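Local atomic coordinates of xyloglucan-specific endo-beta-1,4-glucanase BoGH9A (Bacteroides ovatus, PDB entry 6DHT), a protein that cuts the beta-1,4-glucan backbone of xyloglucan internally, releasing xyloglucan oligosaccharides. Residues A[371-376]-A[448-453]; A[183-188]-A[382-387]. All coordinates share one frame; numbering follows the deposited sequence.

Contact 1: A[371-376]-A[448-453]. With CA (calcium ion), chain C.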
# COMPACT_ATOMS: atom_id res chain seq x y z
N THR A 371 3.29 6.27 14.78
CA THR A 371 3.23 6.98 13.49
C THR A 371 2.79 5.96 12.47
O THR A 371 3.08 4.78 12.61
CB THR A 371 4.59 7.54 13.08
OG1 THR A 371 5.56 6.49 13.10
CG2 THR A 371 5.04 8.64 14.03
N ALA A 372 2.09 6.40 11.43
CA ALA A 372 1.57 5.49 10.42
C ALA A 372 2.72 4.83 9.70
O ALA A 372 3.84 5.38 9.64
CB ALA A 372 0.70 6.27 9.43
N PRO A 373 2.48 3.63 9.13
CA PRO A 373 3.54 2.95 8.38
C PRO A 373 3.95 3.68 7.10
O PRO A 373 3.12 4.35 6.48
CB PRO A 373 2.92 1.57 8.10
CG PRO A 373 1.45 1.81 8.09
CD PRO A 373 1.23 2.86 9.16
N GLY A 374 5.22 3.54 6.75
CA GLY A 374 5.75 3.97 5.46
C GLY A 374 7.03 3.23 5.19
O GLY A 374 7.62 2.64 6.09
N TRP A 375 7.49 3.25 3.94
CA TRP A 375 8.62 2.42 3.56
C TRP A 375 9.87 2.64 4.41
O TRP A 375 10.62 1.71 4.65
CB TRP A 375 8.94 2.53 2.06
CG TRP A 375 9.41 3.88 1.58
CD1 TRP A 375 8.66 4.81 0.93
CD2 TRP A 375 10.74 4.44 1.69
NE1 TRP A 375 9.44 5.91 0.62
CE2 TRP A 375 10.71 5.71 1.08
CE3 TRP A 375 11.94 3.99 2.24
CZ2 TRP A 375 11.85 6.53 1.01
CZ3 TRP A 375 13.07 4.81 2.17
CH2 TRP A 375 13.01 6.06 1.56
N GLY A 376 10.07 3.87 4.87
CA GLY A 376 11.26 4.21 5.64
C GLY A 376 10.99 4.33 7.13
O GLY A 376 11.89 4.63 7.91
N GLY A 448 -5.99 5.63 7.54
CA GLY A 448 -7.10 4.69 7.57
C GLY A 448 -6.74 3.34 8.17
O GLY A 448 -7.48 2.82 8.99
N VAL A 449 -5.62 2.77 7.74
CA VAL A 449 -5.15 1.48 8.27
C VAL A 449 -4.96 1.61 9.79
O VAL A 449 -5.34 0.71 10.55
CB VAL A 449 -3.85 1.04 7.59
CG1 VAL A 449 -3.26 -0.20 8.27
CG2 VAL A 449 -4.07 0.73 6.13
N SER A 450 -4.32 2.69 10.22
CA SER A 450 -4.07 2.95 11.65
C SER A 450 -5.39 3.02 12.43
O SER A 450 -5.53 2.45 13.53
CB SER A 450 -3.24 4.21 11.82
OG SER A 450 -2.04 4.13 11.12
N LEU A 451 -6.38 3.71 11.87
CA LEU A 451 -7.71 3.80 12.51
C LEU A 451 -8.39 2.46 12.57
O LEU A 451 -9.07 2.15 13.56
CB LEU A 451 -8.57 4.82 11.73
CG LEU A 451 -8.12 6.26 11.91
CD1 LEU A 451 -8.78 7.16 10.88
CD2 LEU A 451 -8.44 6.75 13.34
N MET A 452 -8.25 1.65 11.54
CA MET A 452 -8.81 0.31 11.55
C MET A 452 -8.17 -0.52 12.69
O MET A 452 -8.86 -1.23 13.43
CB MET A 452 -8.59 -0.30 10.14
CG MET A 452 -9.15 -1.69 9.92
SD MET A 452 -8.16 -3.02 10.63
CE MET A 452 -6.65 -2.85 9.65
N TYR A 453 -6.85 -0.42 12.85
CA TYR A 453 -6.22 -1.10 13.98
C TYR A 453 -6.73 -0.55 15.31
O TYR A 453 -6.94 -1.31 16.25
CB TYR A 453 -4.70 -0.93 13.95
CG TYR A 453 -3.97 -2.01 13.17
CD1 TYR A 453 -3.63 -3.22 13.75
CD2 TYR A 453 -3.66 -1.83 11.83
CE1 TYR A 453 -2.98 -4.21 13.03
CE2 TYR A 453 -3.01 -2.80 11.09
CZ TYR A 453 -2.68 -3.99 11.70
OH TYR A 453 -2.03 -4.99 10.99
CA CA C . 13.82 3.95 9.10
O HOH W 1 13.68 6.41 9.29
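The ring of Pro-373 meets helix 439-458 through its CD atom, which lies 4.0 Å from OG of Ser-450. The ring also touches helix 176-192, where Tyr-181 packs on it. On the helical segment the flat group is Tyr-453: one turn back, CG1 of Val-449 sits in the plane of the ring at its edge, 3.8 Å from CE2 of Tyr-453, while Phe-384 stacks with the ring. The indole of Trp-375, next to last in 371-376, meets the ring of Tyr-333 edge-to-face and also touches Asn-552 of helix 551-567. Ala-372 adds its CB, 3.9 Å from the same OG of Ser-450. These are van der Waals contacts, and the two segments together bury 86 Å², both sides summed.

The setting is the catalytic domain of glycosyl hydrolase family 9, an (alpha/alpha)6 barrel, in which the connection after helix 356-364 runs past helix 439-458 on its way to helix 379-386. Ser-450 holds its OG beside its own backbone N, opposite the carbonyl carbon (chi1 -56°). From there the hydroxyl bonds to the carbonyl of Asn-446 one turn earlier and to OH of Tyr-370, the residue just ahead of the loop segment. The buried hydroxyl therefore has two polar partners while carbons of Ala-372 and Pro-373 lie beside it. Asn-446 reaches the loop as well, through a weak bond from ND2 to the carbonyl of Pro-373. The segment closes on Gly-376, whose O binds a calcium ion at 2.4 Å. A water at 2.5 Å from the metal shares its shell, along with Asp-335, His-337, Asp-340 and Glu-341.

Contact 2: A[183-188]-A[382-387]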
# COMPACT_ATOMS: atom_id res chain seq x y z
N ILE A 183 5.31 -6.03 1.37
CA ILE A 183 4.88 -7.34 1.82
C ILE A 183 4.61 -7.31 3.33
O ILE A 183 3.60 -7.83 3.78
CB ILE A 183 5.94 -8.38 1.50
CG1 ILE A 183 6.14 -8.53 0.00
CG2 ILE A 183 5.54 -9.69 2.11
CD1 ILE A 183 7.41 -9.23 -0.40
N GLY A 184 5.48 -6.65 4.09
CA GLY A 184 5.30 -6.57 5.53
C GLY A 184 3.96 -5.96 5.93
O GLY A 184 3.31 -6.44 6.86
N LEU A 185 3.54 -4.93 5.20
CA LEU A 185 2.27 -4.27 5.46
C LEU A 185 1.11 -5.19 5.06
O LEU A 185 0.17 -5.38 5.85
CB LEU A 185 2.20 -2.94 4.70
CG LEU A 185 0.87 -2.19 4.86
CD1 LEU A 185 0.56 -1.88 6.32
CD2 LEU A 185 0.91 -0.92 4.04
N MET A 186 1.15 -5.77 3.86
CA MET A 186 0.05 -6.59 3.40
C MET A 186 -0.09 -7.82 4.27
O MET A 186 -1.21 -8.25 4.59
CB MET A 186 0.17 -6.95 1.92
CG MET A 186 -0.01 -5.73 1.03
SD MET A 186 0.07 -6.08 -0.72
CE MET A 186 1.81 -6.26 -0.96
N GLN A 187 1.03 -8.41 4.66
CA GLN A 187 1.01 -9.59 5.53
C GLN A 187 0.60 -9.26 6.96
O GLN A 187 0.16 -10.15 7.71
CB GLN A 187 2.37 -10.35 5.45
CG GLN A 187 2.50 -11.05 4.11
CD GLN A 187 3.67 -12.01 3.93
OE1 GLN A 187 3.63 -12.82 3.01
NE2 GLN A 187 4.72 -11.89 4.73
N SER A 188 0.72 -8.01 7.39
CA SER A 188 0.17 -7.60 8.69
C SER A 188 -1.36 -7.72 8.62
O SER A 188 -2.00 -8.28 9.52
CB SER A 188 0.56 -6.15 9.04
OG SER A 188 1.96 -6.01 9.16
N GLY A 382 6.10 -3.15 13.37
CA GLY A 382 6.47 -3.83 14.60
C GLY A 382 5.36 -3.76 15.62
O GLY A 382 5.06 -4.74 16.33
N ILE A 383 4.73 -2.59 15.72
CA ILE A 383 3.62 -2.38 16.64
C ILE A 383 2.48 -3.34 16.30
O ILE A 383 1.89 -3.98 17.20
CB ILE A 383 3.15 -0.91 16.63
CG1 ILE A 383 4.22 -0.03 17.28
CG2 ILE A 383 1.83 -0.75 17.34
CD1 ILE A 383 3.99 1.44 17.17
N PHE A 384 2.15 -3.46 15.01
CA PHE A 384 1.05 -4.33 14.64
C PHE A 384 1.31 -5.77 15.10
O PHE A 384 0.39 -6.48 15.53
CB PHE A 384 0.79 -4.33 13.12
CG PHE A 384 0.40 -2.99 12.51
CD1 PHE A 384 -0.15 -1.96 13.24
CD2 PHE A 384 0.65 -2.78 11.16
CE1 PHE A 384 -0.47 -0.76 12.61
CE2 PHE A 384 0.32 -1.60 10.54
CZ PHE A 384 -0.24 -0.59 11.26
N ALA A 385 2.57 -6.19 15.01
CA ALA A 385 2.96 -7.53 15.43
C ALA A 385 2.73 -7.73 16.93
O ALA A 385 2.12 -8.70 17.35
CB ALA A 385 4.40 -7.79 15.06
N TRP A 386 3.18 -6.77 17.74
CA TRP A 386 2.94 -6.81 19.18
C TRP A 386 1.45 -6.80 19.57
O TRP A 386 1.08 -7.37 20.60
CB TRP A 386 3.67 -5.64 19.87
CG TRP A 386 5.13 -5.91 20.04
CD1 TRP A 386 6.13 -5.52 19.23
CD2 TRP A 386 5.74 -6.64 21.11
NE1 TRP A 386 7.34 -5.97 19.70
CE2 TRP A 386 7.12 -6.64 20.88
CE3 TRP A 386 5.24 -7.28 22.26
CZ2 TRP A 386 8.02 -7.29 21.73
CZ3 TRP A 386 6.13 -7.91 23.11
CH2 TRP A 386 7.50 -7.91 22.84
N LEU A 387 0.61 -6.17 18.75
CA LEU A 387 -0.82 -6.02 19.06
C LEU A 387 -1.67 -7.17 18.53
O LEU A 387 -2.87 -7.21 18.76
CB LEU A 387 -1.35 -4.71 18.49
CG LEU A 387 -0.78 -3.43 19.08
CD1 LEU A 387 -1.37 -2.25 18.32
CD2 LEU A 387 -1.01 -3.29 20.56
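Phe-384 meets Leu-185 and Ser-188 from the last turn of the short helix 379-386, following Ile-383, which packs on Tyr-370. Phe-384 has CG opposite its carbonyl carbon (chi1 -61°), which sends the ring across to helix 176-192. CD1 of Leu-185 comes to the edge of that ring, near its plane, 4.2 Å from CE2 of Phe-384. Ser-188 approaches obliquely, with both CB and OG 4.0 Å from CD2 of Phe-384. The serine hydroxyl is spent within its own helix: Ser-188 OG donates to Gly-184 O at 2.7 Å, with a C=O...O angle of 148° and the donor tilted 24° from the carbonyl plane. Gln-277 NE2 bonds to that same carbonyl. Farther along, Trp-386 meets Phe-351 and Phe-400 edge-to-face and bonds through NE1 to Ser-347, and Leu-387 packs on Lys-405 and Leu-408. This is helix-to-helix packing within the (alpha/alpha)6 barrel of the glycosyl hydrolase family 9 domain: segment 382-387 lies among helices 176-192, 339-353, 395-416 and 439-458, the last bonded through Gln-457 to Leu-387 O, while helices 213-226 and 265-281 pack against 183-188.

Both contacts are buried inside the same helical domain, their centres about 10 Å apart, though contact 1 touches partly exposed chain at Ala-372. They adjoin directly: Tyr-453 CZ lies 3.3 Å from Phe-384 CG, Tyr-453 OH is 3.4 Å from Ser-188 CB, and Pro-373 CG rests 4.2 Å from Leu-185 CD1. Contact 1 sets a loop against a helix, contact 2 a helix against a helix, and the loop of the first leads into helix 379-386 of the second. Each includes a buried serine, but contact 2 is carried by Phe-384; Ser-450 bonds partly to a tyrosine beyond its helix, whereas Ser-188 bonds within its own. The calcium ligand Gly-376 lies on segment 371-376 but takes no part in the packing.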